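Local coordinates for protein ATP-dependent DNA helicase (Mycobacterium smegmatis, PDB 5V9X) that unwinds RNA:DNA duplexes as an ATP-dependent helicase, tracking 3'-to-5' along single-stranded DNA, at residues A[552-557]-A[616-621]; A[773-778]-A[833-838]. One frame throughout, in Å; residues are numbered along the deposited sequence.

Interaction 1 of 2, residues A[552-557]-A[616-621]; sequences RGMFTV and PFWRGD. With nucleotides of chain B.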
# COMPACT_ATOMS: atom_id res chain seq x y z
N ARG A 552 14.05 -3.72 -0.41
CA ARG A 552 13.90 -4.57 -1.59
C ARG A 552 14.93 -4.17 -2.64
O ARG A 552 15.50 -3.08 -2.61
CB ARG A 552 12.49 -4.47 -2.16
CG ARG A 552 11.59 -5.62 -1.76
CD ARG A 552 10.35 -5.12 -1.04
NE ARG A 552 9.54 -6.22 -0.52
CZ ARG A 552 8.37 -6.07 0.08
NH1 ARG A 552 7.86 -4.85 0.25
NH2 ARG A 552 7.71 -7.13 0.52
N GLY A 553 15.16 -5.09 -3.58
CA GLY A 553 16.10 -4.83 -4.65
C GLY A 553 16.18 -5.96 -5.65
O GLY A 553 15.96 -7.12 -5.31
N MET A 554 16.51 -5.62 -6.89
CA MET A 554 16.56 -6.59 -7.97
C MET A 554 18.00 -6.95 -8.30
O MET A 554 18.89 -6.11 -8.26
CB MET A 554 15.86 -6.05 -9.22
CG MET A 554 14.37 -5.86 -9.04
SD MET A 554 13.43 -6.40 -10.48
CE MET A 554 13.98 -5.21 -11.70
N PHE A 555 18.21 -8.23 -8.62
CA PHE A 555 19.49 -8.72 -9.10
C PHE A 555 19.69 -8.21 -10.53
O PHE A 555 19.21 -8.81 -11.49
CB PHE A 555 19.53 -10.24 -9.07
CG PHE A 555 19.66 -10.83 -7.69
CD1 PHE A 555 18.65 -10.68 -6.75
CD2 PHE A 555 20.78 -11.58 -7.35
CE1 PHE A 555 18.77 -11.24 -5.49
CE2 PHE A 555 20.90 -12.14 -6.09
CZ PHE A 555 19.89 -11.97 -5.16
N THR A 556 20.39 -7.08 -10.68
CA THR A 556 20.79 -6.60 -12.00
C THR A 556 21.94 -7.48 -12.46
O THR A 556 23.10 -7.24 -12.11
CB THR A 556 21.18 -5.13 -11.96
OG1 THR A 556 20.40 -4.45 -10.97
CG2 THR A 556 20.94 -4.49 -13.32
N VAL A 557 21.61 -8.50 -13.26
CA VAL A 557 22.41 -9.71 -13.33
C VAL A 557 22.55 -10.21 -11.90
O VAL A 557 21.56 -10.67 -11.31
CB VAL A 557 23.76 -9.50 -14.05
CG1 VAL A 557 24.45 -10.83 -14.29
CG2 VAL A 557 23.52 -8.82 -15.39
N PRO A 616 11.08 -16.29 -16.12
CA PRO A 616 11.36 -15.51 -14.91
C PRO A 616 10.12 -15.11 -14.13
O PRO A 616 9.26 -14.39 -14.64
CB PRO A 616 12.10 -14.29 -15.45
CG PRO A 616 12.77 -14.78 -16.68
CD PRO A 616 11.82 -15.78 -17.29
N PHE A 617 10.02 -15.59 -12.89
CA PHE A 617 8.93 -15.19 -12.02
C PHE A 617 9.13 -13.76 -11.55
O PHE A 617 10.21 -13.40 -11.06
CB PHE A 617 8.83 -16.13 -10.81
CG PHE A 617 7.95 -15.61 -9.71
CD1 PHE A 617 6.57 -15.77 -9.77
CD2 PHE A 617 8.49 -14.98 -8.60
CE1 PHE A 617 5.75 -15.30 -8.75
CE2 PHE A 617 7.68 -14.50 -7.58
CZ PHE A 617 6.31 -14.66 -7.66
N TRP A 618 8.10 -12.93 -11.71
CA TRP A 618 8.14 -11.53 -11.31
C TRP A 618 7.04 -11.29 -10.29
O TRP A 618 5.85 -11.36 -10.62
CB TRP A 618 7.97 -10.61 -12.51
CG TRP A 618 9.05 -10.68 -13.54
CD1 TRP A 618 8.99 -11.31 -14.75
CD2 TRP A 618 10.35 -10.08 -13.47
NE1 TRP A 618 10.18 -11.15 -15.43
CE2 TRP A 618 11.03 -10.39 -14.67
CE3 TRP A 618 11.01 -9.31 -12.51
CZ2 TRP A 618 12.32 -9.96 -14.93
CZ3 TRP A 618 12.30 -8.88 -12.77
CH2 TRP A 618 12.94 -9.21 -13.97
N ARG A 619 7.44 -11.00 -9.05
CA ARG A 619 6.52 -10.45 -8.06
C ARG A 619 6.66 -8.94 -8.11
O ARG A 619 7.69 -8.39 -7.70
CB ARG A 619 6.81 -10.99 -6.66
CG ARG A 619 5.83 -10.50 -5.61
CD ARG A 619 6.26 -10.90 -4.21
NE ARG A 619 6.45 -12.34 -4.09
CZ ARG A 619 5.49 -13.21 -3.79
NH1 ARG A 619 4.25 -12.78 -3.57
NH2 ARG A 619 5.76 -14.50 -3.70
N GLY A 620 5.65 -8.27 -8.66
CA GLY A 620 5.65 -6.82 -8.76
C GLY A 620 6.02 -6.17 -7.44
O GLY A 620 7.05 -5.50 -7.35
N ASP A 621 5.20 -6.40 -6.42
CA ASP A 621 5.49 -5.94 -5.07
C ASP A 621 4.46 -6.44 -4.07
O ASP A 621 3.26 -6.47 -4.37
CB ASP A 621 5.56 -4.41 -5.02
CG ASP A 621 5.79 -3.89 -3.63
OD1 ASP A 621 4.79 -3.67 -2.91
OD2 ASP A 621 6.96 -3.73 -3.24
P DG B 6 9.49 -4.46 -10.79
OP1 DG B 6 10.81 -3.83 -11.06
OP2 DG B 6 9.37 -5.52 -9.76
O5' DG B 6 8.45 -3.32 -10.42
C5' DG B 6 8.52 -2.69 -9.18
C4' DG B 6 7.41 -1.67 -9.07
O4' DG B 6 6.13 -2.34 -9.16
C3' DG B 6 7.41 -0.89 -7.76
O3' DG B 6 7.56 0.49 -8.05
C2' DG B 6 6.04 -1.20 -7.13
C1' DG B 6 5.22 -1.70 -8.31
N9 DG B 6 4.17 -2.66 -7.96
C8 DG B 6 3.86 -3.81 -8.64
N7 DG B 6 2.87 -4.49 -8.11
C5 DG B 6 2.50 -3.73 -7.00
C6 DG B 6 1.49 -3.96 -6.04
O6 DG B 6 0.70 -4.91 -5.97
N1 DG B 6 1.45 -2.95 -5.08
C2 DG B 6 2.28 -1.86 -5.05
N2 DG B 6 2.09 -0.98 -4.05
N3 DG B 6 3.23 -1.62 -5.95
C4 DG B 6 3.29 -2.60 -6.89
P DC B 7 8.86 1.28 -7.55
OP1 DC B 7 9.46 1.98 -8.70
OP2 DC B 7 9.68 0.36 -6.73
O5' DC B 7 8.24 2.38 -6.59
C5' DC B 7 7.01 2.99 -6.94
C4' DC B 7 6.22 3.36 -5.71
O4' DC B 7 5.66 2.18 -5.11
C3' DC B 7 7.06 4.01 -4.61
O3' DC B 7 6.89 5.41 -4.66
C2' DC B 7 6.50 3.42 -3.31
C1' DC B 7 5.39 2.47 -3.77
N1 DC B 7 5.35 1.20 -3.00
C2 DC B 7 4.29 0.97 -2.12
O2 DC B 7 3.41 1.82 -2.00
N3 DC B 7 4.27 -0.19 -1.42
C4 DC B 7 5.25 -1.09 -1.58
N4 DC B 7 5.19 -2.22 -0.86
C5 DC B 7 6.34 -0.86 -2.47
C6 DC B 7 6.35 0.29 -3.16
P DT B 5 11.94 -3.10 -17.26
OP1 DT B 5 11.77 -1.76 -17.87
OP2 DT B 5 13.25 -3.50 -16.70
O5' DT B 5 10.84 -3.28 -16.10
C5' DT B 5 10.95 -4.36 -15.19
C4' DT B 5 9.67 -4.54 -14.40
O4' DT B 5 8.66 -5.14 -15.25
C3' DT B 5 9.79 -5.45 -13.19
O3' DT B 5 8.91 -5.03 -12.17
C2' DT B 5 9.37 -6.80 -13.75
C1' DT B 5 8.32 -6.43 -14.78
N1 DT B 5 8.30 -7.37 -15.93
C2 DT B 5 7.19 -8.17 -16.13
O2 DT B 5 6.21 -8.14 -15.42
N3 DT B 5 7.28 -9.00 -17.22
C4 DT B 5 8.34 -9.12 -18.10
O4 DT B 5 8.32 -9.90 -19.04
C5 DT B 5 9.47 -8.26 -17.83
C7 DT B 5 10.68 -8.30 -18.71
C6 DT B 5 9.40 -7.44 -16.77

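Interaction 2 of 2, residues A[773-778]-A[833-838]; sequences SALFAS and QDVYDV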
# COMPACT_ATOMS: atom_id res chain seq x y z
N SER A 773 10.38 -22.54 0.19
CA SER A 773 10.06 -21.70 -0.94
C SER A 773 10.90 -20.43 -0.94
O SER A 773 11.40 -19.98 0.10
CB SER A 773 8.57 -21.33 -0.93
OG SER A 773 8.27 -20.47 0.16
N ALA A 774 11.06 -19.84 -2.13
CA ALA A 774 11.84 -18.62 -2.26
C ALA A 774 11.21 -17.46 -1.51
O ALA A 774 11.93 -16.57 -1.02
CB ALA A 774 12.02 -18.27 -3.74
N LEU A 775 9.88 -17.44 -1.41
CA LEU A 775 9.21 -16.37 -0.67
C LEU A 775 9.64 -16.36 0.79
O LEU A 775 9.90 -15.30 1.37
CB LEU A 775 7.70 -16.52 -0.78
CG LEU A 775 6.88 -15.58 0.11
CD1 LEU A 775 7.00 -14.14 -0.38
CD2 LEU A 775 5.43 -16.02 0.18
N PHE A 776 9.72 -17.54 1.41
CA PHE A 776 10.11 -17.62 2.81
C PHE A 776 11.53 -17.11 3.02
O PHE A 776 11.81 -16.44 4.02
CB PHE A 776 9.98 -19.05 3.31
CG PHE A 776 10.49 -19.25 4.71
CD1 PHE A 776 9.68 -19.00 5.80
CD2 PHE A 776 11.79 -19.70 4.93
CE1 PHE A 776 10.15 -19.18 7.08
CE2 PHE A 776 12.26 -19.88 6.21
CZ PHE A 776 11.44 -19.62 7.29
N ALA A 777 12.44 -17.44 2.10
CA ALA A 777 13.81 -16.95 2.22
C ALA A 777 13.85 -15.42 2.22
O ALA A 777 14.58 -14.82 3.02
CB ALA A 777 14.67 -17.51 1.09
N SER A 778 13.06 -14.79 1.35
CA SER A 778 13.04 -13.33 1.30
C SER A 778 12.41 -12.74 2.55
O SER A 778 12.96 -11.81 3.15
CB SER A 778 12.28 -12.86 0.05
OG SER A 778 12.98 -13.21 -1.13
N GLN A 833 -0.28 -15.83 6.43
CA GLN A 833 -1.39 -14.95 6.79
C GLN A 833 -1.43 -13.66 5.99
O GLN A 833 -2.51 -13.22 5.58
CB GLN A 833 -1.33 -14.61 8.28
CG GLN A 833 -1.44 -15.80 9.22
CD GLN A 833 -1.46 -15.38 10.67
OE1 GLN A 833 -1.54 -14.19 10.98
NE2 GLN A 833 -1.39 -16.35 11.57
N ASP A 834 -0.28 -13.03 5.76
CA ASP A 834 -0.23 -11.72 5.12
C ASP A 834 -0.04 -11.80 3.61
O ASP A 834 -0.59 -10.97 2.88
CB ASP A 834 0.90 -10.87 5.72
CG ASP A 834 0.59 -10.42 7.13
OD1 ASP A 834 -0.43 -10.87 7.70
OD2 ASP A 834 1.36 -9.59 7.68
N VAL A 835 0.73 -12.77 3.12
CA VAL A 835 1.00 -12.89 1.69
C VAL A 835 -0.02 -13.83 1.06
O VAL A 835 -0.73 -13.46 0.11
CB VAL A 835 2.43 -13.39 1.43
CG1 VAL A 835 2.73 -13.40 -0.06
CG2 VAL A 835 3.43 -12.52 2.18
N TYR A 836 -0.10 -15.06 1.57
CA TYR A 836 -1.07 -16.02 1.07
C TYR A 836 -2.46 -15.71 1.62
O TYR A 836 -2.64 -14.92 2.54
CB TYR A 836 -0.67 -17.45 1.47
CG TYR A 836 0.65 -17.94 0.92
CD1 TYR A 836 1.22 -17.37 -0.22
CD2 TYR A 836 1.33 -18.98 1.53
CE1 TYR A 836 2.42 -17.82 -0.72
CE2 TYR A 836 2.54 -19.44 1.04
CZ TYR A 836 3.08 -18.86 -0.09
OH TYR A 836 4.28 -19.32 -0.57
N ASP A 837 -3.46 -16.36 1.01
CA ASP A 837 -4.84 -16.35 1.49
C ASP A 837 -5.31 -17.80 1.44
O ASP A 837 -5.96 -18.23 0.48
CB ASP A 837 -5.73 -15.42 0.65
CG ASP A 837 -7.14 -15.29 1.21
OD1 ASP A 837 -7.43 -15.89 2.26
OD2 ASP A 837 -7.96 -14.58 0.58
N VAL A 838 -4.98 -18.56 2.48
CA VAL A 838 -5.27 -19.99 2.54
C VAL A 838 -6.77 -20.23 2.68
O VAL A 838 -7.31 -21.11 1.99
CB VAL A 838 -4.48 -20.68 3.66
CG1 VAL A 838 -4.86 -22.14 3.76
CG2 VAL A 838 -2.98 -20.53 3.41

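Interaction 1 of 2, residues A[552-557]-A[616-621]
Arg552 and Met554 meet Asp621 and Trp618 where two loops in and around the winged-helix region of this helicase family line the path of the bound single-stranded DNA. Met554 and Trp618 cross at about a right angle. The thioether SD lies 3.6 Å from CZ3 of Trp618, near the plane of the indole and 4.9 Å from the centroid of its six-membered ring, a Met-aromatic contact made at the ring edge. In Met554, CG stands anti to the carbonyl carbon (chi1 -66°) and the chain then bends twice, leaving CE 3.5 Å from OP1 of DG6 of chain B. The thymidine DT5 of chain B occupies a face of the same indole: its sugar C2' lies over the CE3–CD2 rim of the six-membered ring, while its base lies nearly parallel over the five-membered one, with N3 3.8 Å from CD1 of Trp618.

Farther along, NH1 of Arg552 faces OD2 of Asp621 at 3.8 Å, a long salt bridge. OD2 lies well out of the guanidinium plane, so no N-H points at it; the two planes are 76° apart. The Asp621 carboxylate sits above the amino end of the DC7 cytosine of chain B, out of the base plane. Gly620, lacking a side chain, lets the DG6 guanine come close to the backbone.

The indole thus gives DT5 an apolar surface, and the thioether abuts both the ring edge and the DG6 phosphate. The Arg552–Asp621 attraction is long and undirected, charge alone, and Glu782 is the arginine's stronger partner.

Interaction 2 of 2, residues A[773-778]-A[833-838]
Leu775, in the first turn of helix 774-786, reaches across to Val835 and Tyr836 at the C-terminal end of helix 822-835, joining two helices of the DEAD/H-associated region. On the leucine, CD2 makes the contacts with both partners. With CG anti to the backbone N (chi1 172°) and chi2 at 70°, CD2 is carried into the angle between them, 3.8 Å from CG1 of Val835 and 3.6 Å from CE1 of Tyr836. Val835 offers the branch that lies anti to its own backbone N (chi1 -175°), which turns CG1 toward the leucine.

Tyr836 is the first residue to leave the helical path. Its ring swings back toward helix 774-786 and meets Leu775 from the opposite direction, the methyl approaching obliquely, near CE1, CZ and the hydroxyl. Pro712 and Leu715 of helix 707-725 also touch it, placing the ring between that helix and helix 774-786. Its OH comes within 4.2 Å of OG of Ser773, too far for a bond; the Ser773 hydroxyl, at the N-cap position, bonds instead to the carbonyl of Val770. Arg708 takes up the carbonyl O of Val835, where the helix ends.

Dispersion and the exclusion of water therefore hold these residues together. A branched leucine tip suits the place: across this contact CD2 meets one methyl and one ring, and Cys831 also touches the side chain, while Ser773 OG and Val835 O are satisfied by Val770 and Arg708.

In the fold
Interaction 1 is a surface contact between two loops along the DNA path, whereas interaction 2 is a buried one between helix ends; their centres lie about 16 Å apart. Charge, sulfur and aromatic groups facing nucleotides mark the first, aliphatic and phenol packing the second, whose nearest atom is about 11 Å from the nucleic acid. The two nevertheless touch through Arg619: its NH2 packs 3.6 Å from CD1 of Leu775, while Glu575 pairs with its NE. Helix 574-578 lies between them, receiving Phe555 and Phe617 from interaction 1 and Leu775 from interaction 2, so the DNA-facing loops rest on the helical layer behind.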